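Local atomic coordinates of histidine acid phosphatase (Bifidobacterium longum subsp. infantis, PDB entry 6RXD), a protein that probably removes phosphates from inositol polyphosphates such as phytate, and from 2,3-bisphosphoglycerate, as a histidine acid phosphatase of the MINPP1 subfamily. Residues E140-A143 / T144-G147; N149-K152 / G153-A157; T267-G270 / T271-G275. All blocks are in the same frame, centred on the assembly; numbering follows the deposited sequence. Where two conformers were deposited one is given.

Contact 1: residues E140-A143 / T144-G147; sequences EARA and TESG
The guanidinium of Arg142 offers its edge to the carboxylate of Glu145, while one of its faces carries the methyl of Ala141, whose CB sits 3.4 Å above the plane and offset toward the rim. Two nitrogens grip the carboxylate side-on. Arg142 NE reaches Glu145 OE1 at 2.9 Å, exactly in the guanidinium plane but from above the carboxylate plane; Arg142 NH1 meets Glu145 OE2 on its syn side at 2.7 Å, and a weak bond from NH1 to OE1 braces the pair. The two planes stand 37° apart, a twisted rather than coplanar salt bridge. Both side chains run the same way: that of Arg142 starts away from Glu145 and bends back at chi2 and chi3, whereas Glu145 is extended beyond CG.

These are the first two turns of helix 141-157, with Glu140 as its N-cap. Glu140 OE1 accepts from Ala143 N at 2.9 Å, 32° out of the carboxylate plane on the syn side, and OE2 takes a weak bond from Arg142 N, which probably sets a negative charge against the positive end of the helix dipole. Glu140 also touches His399 of the family's HAE active-site motif. Its backbone carbonyl receives Thr144 N at 3.0 Å, while Thr144 OG1 finds its stronger partner in Ser137 OG, at the end of strand 132-137.

Two residues further on, Ser146 bonds twice to Arg142 O. Its backbone N and its hydroxyl arrive from opposite faces of the carbonyl plane, OG at 2.8 Å. Ser146 OG sits beside its own backbone N (chi1 -66°), which turns it back toward the preceding turn; it is buried, and also accepts from Gly46 N, which with His45 belongs to the RHG motif of the histidine phosphatases.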
loop_
_atom_site.group_PDB
_atom_site.type_symbol
_atom_site.label_atom_id
_atom_site.label_comp_id
_atom_site.label_asym_id
_atom_site.label_seq_id
_atom_site.Cartn_x
_atom_site.Cartn_y
_atom_site.Cartn_z
ATOM N N GLU A 140 12.275 5.666 -3.492
ATOM C CA GLU A 140 12.514 4.331 -2.950
ATOM C C GLU A 140 12.474 3.337 -4.112
ATOM O O GLU A 140 11.617 3.434 -4.983
ATOM C CB GLU A 140 11.461 4.004 -1.884
ATOM C CG GLU A 140 11.747 2.756 -1.052
ATOM C CD GLU A 140 11.275 1.498 -1.729
ATOM O OE1 GLU A 140 10.260 1.563 -2.452
ATOM O OE2 GLU A 140 11.910 0.441 -1.537
ATOM N N ALA A 141 13.401 2.384 -4.124
ATOM C CA ALA A 141 13.598 1.535 -5.295
ATOM C C ALA A 141 12.383 0.713 -5.719
ATOM O O ALA A 141 12.108 0.594 -6.910
ATOM C CB ALA A 141 14.824 0.640 -5.108
ATOM N N ARG A 142 11.658 0.131 -4.764
ATOM C CA ARG A 142 10.485 -0.669 -5.120
ATOM C C ARG A 142 9.345 0.188 -5.676
ATOM O O ARG A 142 8.589 -0.265 -6.535
ATOM C CB ARG A 142 10.003 -1.507 -3.935
ATOM C CG ARG A 142 10.587 -2.925 -3.884
ATOM C CD ARG A 142 12.059 -2.959 -3.507
ATOM N NE ARG A 142 12.947 -2.861 -4.664
ATOM C CZ ARG A 142 14.271 -2.782 -4.581
ATOM N NH1 ARG A 142 15.009 -2.692 -5.680
ATOM N NH2 ARG A 142 14.860 -2.788 -3.393
ATOM N N ALA A 143 9.228 1.424 -5.200
ATOM C CA ALA A 143 8.222 2.332 -5.754
ATOM C C ALA A 143 8.598 2.717 -7.186
ATOM O O ALA A 143 7.754 2.749 -8.082
ATOM C CB ALA A 143 8.052 3.579 -4.875
ATOM N N THR A 144 9.880 2.982 -7.403
ATOM C CA THR A 144 10.367 3.351 -8.727
ATOM C C THR A 144 10.212 2.165 -9.680
ATOM O O THR A 144 9.742 2.324 -10.813
ATOM C CB THR A 144 11.832 3.825 -8.659
ATOM O OG1 THR A 144 11.924 4.928 -7.746
ATOM C CG2 THR A 144 12.339 4.277 -10.035
ATOM N N GLU A 145 10.579 0.971 -9.214
ATOM C CA GLU A 145 10.435 -0.230 -10.037
ATOM C C GLU A 145 8.977 -0.538 -10.364
ATOM O O GLU A 145 8.663 -1.036 -11.444
ATOM C CB GLU A 145 11.112 -1.424 -9.358
ATOM C CG GLU A 145 12.632 -1.286 -9.367
ATOM C CD GLU A 145 13.310 -2.117 -8.303
ATOM O OE1 GLU A 145 12.606 -2.791 -7.523
ATOM O OE2 GLU A 145 14.555 -2.084 -8.239
ATOM N N SER A 146 8.082 -0.250 -9.429
ATOM C CA SER A 146 6.659 -0.382 -9.723
ATOM C C SER A 146 6.285 0.573 -10.843
ATOM O O SER A 146 5.616 0.186 -11.808
ATOM C CB SER A 146 5.823 -0.099 -8.475
ATOM O OG SER A 146 6.053 -1.105 -7.508
ATOM N N GLY A 147 6.745 1.815 -10.722
ATOM C CA GLY A 147 6.550 2.804 -11.764
ATOM C C GLY A 147 7.097 2.348 -13.107
ATOM O O GLY A 147 6.474 2.584 -14.145
#

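Contact 2: residues N149-K152 / G153-A157; sequences NFEK and GFNEA
The last two turns of helix 141-157 carry Glu151, seen to bind zinc in a crystal structure of this protein though no zinc sits on it here, and its carboxylate is tied to Asn155 one turn later through water. The two side chains lie alongside each other, pointing the same way, with carboxylate and amide planes 39° apart. The water donates to Glu151 OE1 at 2.7 Å and accepts from Asn155 ND2 at 3.0 Å, while Asn155 ND2 also packs 3.7 Å from Glu151 CG. Glu151 is fully extended, its CG opposite the backbone N (chi1 179°), which carries the carboxylate well clear of the helix; CG of Asn155 instead lies beside its own N (chi1 -72°), leaning the amide back over the preceding turn. An alanine at Asn155 would leave the water without its amide donor and is likely to let the Glu151 carboxylate turn more easily.

A different face of the helix is apolar. Phe150 CE2 approaches Phe154 CD1 at 4.2 Å, the rings meeting obliquely, and both side chains pack on Tyr135 of strand 132-137. Phe150 also turns edge-to-face with Phe397, and Phe154 with Phe123. Backbone bonds such as Phe154 N to Phe150 O, 2.8 Å, keep the two rings one turn apart.

With no zinc modelled at Glu151, its OE1 lies close to Asp180 OD2. Two carboxylates so near would probably repel if both were charged, which may raise the proton affinity of one of them and suits the pair to receiving a cation.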
loop_
_atom_site.group_PDB
_atom_site.type_symbol
_atom_site.label_atom_id
_atom_site.label_comp_id
_atom_site.label_asym_id
_atom_site.label_seq_id
_atom_site.Cartn_x
_atom_site.Cartn_y
_atom_site.Cartn_z
ATOM N N ASN A 149 7.321 -0.639 -14.257
ATOM C CA ASN A 149 6.386 -1.591 -14.842
ATOM C C ASN A 149 5.117 -0.934 -15.376
ATOM O O ASN A 149 4.601 -1.336 -16.416
ATOM C CB ASN A 149 6.068 -2.705 -13.842
ATOM C CG ASN A 149 7.202 -3.712 -13.730
ATOM O OD1 ASN A 149 7.405 -4.518 -14.633
ATOM N ND2 ASN A 149 7.955 -3.655 -12.636
ATOM N N PHE A 150 4.615 0.069 -14.661
ATOM C CA PHE A 150 3.486 0.858 -15.134
ATOM C C PHE A 150 3.871 1.488 -16.475
ATOM O O PHE A 150 3.095 1.472 -17.439
ATOM C CB PHE A 150 3.168 1.938 -14.090
ATOM C CG PHE A 150 2.079 2.917 -14.486
ATOM C CD1 PHE A 150 0.856 2.918 -13.825
ATOM C CD2 PHE A 150 2.307 3.882 -15.460
ATOM C CE1 PHE A 150 -0.139 3.843 -14.161
ATOM C CE2 PHE A 150 1.319 4.800 -15.805
ATOM C CZ PHE A 150 0.103 4.783 -15.148
ATOM N N GLU A 151 5.072 2.055 -16.525
ATOM C CA GLU A 151 5.553 2.718 -17.730
ATOM C C GLU A 151 5.639 1.747 -18.914
ATOM O O GLU A 151 5.232 2.073 -20.027
ATOM C CB GLU A 151 6.906 3.379 -17.454
ATOM C CG GLU A 151 7.517 4.080 -18.664
ATOM C CD GLU A 151 8.832 4.761 -18.337
ATOM O OE1 GLU A 151 9.067 5.860 -18.869
ATOM O OE2 GLU A 151 9.630 4.200 -17.560
ATOM N N LYS A 152 6.138 0.543 -18.658
ATOM C CA LYS A 152 6.196 -0.495 -19.680
ATOM C C LYS A 152 4.816 -0.872 -20.204
ATOM O O LYS A 152 4.615 -0.988 -21.411
ATOM C CB LYS A 152 6.894 -1.729 -19.121
ATOM C CG LYS A 152 7.071 -2.853 -20.111
ATOM C CD LYS A 152 7.919 -3.950 -19.494
ATOM C CE LYS A 152 9.079 -3.347 -18.709
ATOM N NZ LYS A 152 10.002 -4.379 -18.162
ATOM N N GLY A 153 3.864 -1.060 -19.292
ATOM C CA GLY A 153 2.505 -1.383 -19.676
ATOM C C GLY A 153 1.848 -0.263 -20.458
ATOM O O GLY A 153 1.164 -0.514 -21.449
ATOM N N PHE A 154 2.042 0.970 -20.001
ATOM C CA PHE A 154 1.486 2.134 -20.671
ATOM C C PHE A 154 2.033 2.224 -22.091
ATOM O O PHE A 154 1.285 2.468 -23.048
ATOM C CB PHE A 154 1.852 3.396 -19.880
ATOM C CG PHE A 154 1.222 4.664 -20.404
ATOM C CD1 PHE A 154 0.079 5.181 -19.805
ATOM C CD2 PHE A 154 1.798 5.361 -21.465
ATOM C CE1 PHE A 154 -0.495 6.350 -20.265
ATOM C CE2 PHE A 154 1.223 6.536 -21.934
ATOM C CZ PHE A 154 0.076 7.030 -21.329
ATOM N N ASN A 155 3.340 2.042 -22.229
ATOM C CA ASN A 155 3.969 2.141 -23.541
ATOM C C ASN A 155 3.577 1.013 -24.494
ATOM O O ASN A 155 3.438 1.243 -25.694
ATOM C CB ASN A 155 5.490 2.217 -23.412
ATOM C CG ASN A 155 5.960 3.553 -22.877
ATOM O OD1 ASN A 155 5.274 4.569 -23.017
ATOM N ND2 ASN A 155 7.142 3.563 -22.263
ATOM N N GLU A 156 3.404 -0.198 -23.968
ATOM C CA GLU A 156 2.954 -1.313 -24.796
ATOM C C GLU A 156 1.542 -1.042 -25.312
ATOM O O GLU A 156 1.251 -1.256 -26.488
ATOM C CB GLU A 156 3.005 -2.633 -24.012
ATOM C CG GLU A 156 3.015 -3.898 -24.878
ATOM C CD GLU A 156 1.634 -4.327 -25.347
ATOM O OE1 GLU A 156 0.630 -3.799 -24.828
ATOM O OE2 GLU A 156 1.549 -5.206 -26.232
ATOM N N ALA A 157 0.668 -0.557 -24.433
ATOM C CA ALA A 157 -0.717 -0.300 -24.813
ATOM C C ALA A 157 -0.842 0.797 -25.874
ATOM O O ALA A 157 -1.784 0.802 -26.662
ATOM C CB ALA A 157 -1.551 0.055 -23.577
HETATM O O HOH W 1 8.411 6.174 -21.510
#

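Contact 3: residues T267-G270 / T271-G275; sequences TTDG and TKKGG
Thr267 OG1 donates to Thr271 O at 2.6 Å on the buried side of this turn. That oxygen also receives Gly274 N, closing the type I beta turn 271-274. Packing here leaves no room for a side chain at Gly274, where a CB would run into Asp269 OD1 and Thr267 OG1. Thr268 pairs doubly with Gly275: Thr268 N gives to Gly275 O, and Gly275 N to Thr268 OG1 at 3.0 Å.

The exposed side is looser, a polar cluster of Asp269, Thr271 and Lys273. Asp269 OD1 accepts twice, from Thr271 N at 2.9 Å and from Thr271 OG1 at 2.8 Å, both coming from the same face of the carboxylate. The N–H···O to Thr271 closes an Asx turn, and the chi1 of 63° at Asp269 sets CG between the backbone N and the carbonyl carbon, which brings its carboxylate back over the amide of Thr271. Lys273, bent at chi2 and chi4, swings its amine back across Asp269 at about a right angle, and Lys273 NZ forms a salt bridge with Asp269 OD2 at 2.8 Å from above the carboxylate plane. NZ also bonds Thr271 OG1. Lys272 and Lys273 are both exposed and both touch a crystal neighbour, and Lys272 sets out away from residues 267-270.

The turn lies in the long loop between strands 264-265 and 297-298, an antiparallel pair, where Thr267 touches Val294 and Thr268 touches Asn277.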
loop_
_atom_site.group_PDB
_atom_site.type_symbol
_atom_site.label_atom_id
_atom_site.label_comp_id
_atom_site.label_asym_id
_atom_site.label_seq_id
_atom_site.Cartn_x
_atom_site.Cartn_y
_atom_site.Cartn_z
ATOM N N THR A 267 19.313 -16.570 14.647
ATOM C CA THR A 267 20.737 -16.871 14.568
ATOM C C THR A 267 20.934 -18.235 13.915
ATOM O O THR A 267 19.963 -18.919 13.595
ATOM C CB THR A 267 21.371 -16.912 15.958
ATOM O OG1 THR A 267 20.772 -17.973 16.719
ATOM C CG2 THR A 267 21.168 -15.580 16.683
ATOM N N THR A 268 22.193 -18.635 13.748
ATOM C CA THR A 268 22.517 -19.884 13.068
ATOM C C THR A 268 21.893 -21.110 13.728
ATOM O O THR A 268 21.494 -22.043 13.033
ATOM C CB THR A 268 24.052 -20.105 12.978
ATOM O OG1 THR A 268 24.618 -19.969 14.283
ATOM C CG2 THR A 268 24.697 -19.083 12.058
ATOM N N ASP A 269 21.802 -21.111 15.054
ATOM C CA ASP A 269 21.247 -22.268 15.762
ATOM C C ASP A 269 19.995 -21.963 16.571
ATOM O O ASP A 269 19.568 -22.777 17.394
ATOM C CB ASP A 269 22.297 -22.918 16.674
ATOM C CG ASP A 269 22.770 -21.997 17.787
ATOM O OD1 ASP A 269 22.227 -20.883 17.960
ATOM O OD2 ASP A 269 23.700 -22.393 18.513
ATOM N N GLY A 270 19.420 -20.786 16.348
ATOM C CA GLY A 270 18.189 -20.403 17.018
ATOM C C GLY A 270 18.385 -19.924 18.443
ATOM O O GLY A 270 17.417 -19.601 19.123
ATOM N N THR A 271 19.632 -19.875 18.905
ATOM C CA THR A 271 19.895 -19.420 20.259
ATOM C C THR A 271 20.614 -18.081 20.274
ATOM O O THR A 271 21.155 -17.629 19.257
ATOM C CB THR A 271 20.736 -20.440 21.050
ATOM O OG1 THR A 271 22.110 -20.317 20.661
ATOM C CG2 THR A 271 20.244 -21.859 20.781
ATOM N N LYS A 272 20.624 -17.443 21.435
ATOM C CA LYS A 272 21.234 -16.127 21.569
ATOM C C LYS A 272 22.732 -16.166 21.297
ATOM O O LYS A 272 23.305 -15.194 20.804
ATOM C CB LYS A 272 20.984 -15.566 22.966
ATOM C CG LYS A 272 21.141 -14.059 23.063
ATOM C CD LYS A 272 19.779 -13.399 23.245
ATOM C CE LYS A 272 19.902 -11.928 23.574
ATOM N NZ LYS A 272 19.089 -11.533 24.779
ATOM N N LYS A 273 23.367 -17.295 21.600
ATOM C CA LYS A 273 24.811 -17.415 21.386
ATOM C C LYS A 273 25.157 -17.841 19.954
ATOM O O LYS A 273 26.335 -17.940 19.598
ATOM C CB LYS A 273 25.460 -18.358 22.418
ATOM C CG LYS A 273 24.896 -19.779 22.441
ATOM C CD LYS A 273 25.637 -20.683 21.468
ATOM C CE LYS A 273 25.331 -22.156 21.704
ATOM N NZ LYS A 273 23.984 -22.596 21.244
ATOM N N GLY A 274 24.135 -18.087 19.139
ATOM C CA GLY A 274 24.370 -18.417 17.746
ATOM C C GLY A 274 24.942 -17.231 16.993
ATOM O O GLY A 274 24.992 -16.115 17.511
ATOM N N GLY A 275 25.370 -17.470 15.759
ATOM C CA GLY A 275 25.963 -16.414 14.968
ATOM C C GLY A 275 24.972 -15.820 13.999
ATOM O O GLY A 275 23.849 -16.310 13.859
#

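Contacts 1 and 2 are successive parts of helix 141-157, their centres 14 Å apart, both partly buried beside strand 132-137 of the main sheet; contact 3 belongs to a peripheral loop, its centre about 34 Å from that of the chain and 46 Å from that of contact 2. Each has an acidic side chain at its heart, used differently. In contact 1 one carboxylate caps the helix start and another pairs with an arginine; in contact 2 one reaches its neighbour through water and sits by a zinc-binding aspartate, backed by aromatic packing; in contact 3, without regular structure, an aspartate and threonine hydroxyls organise the turn.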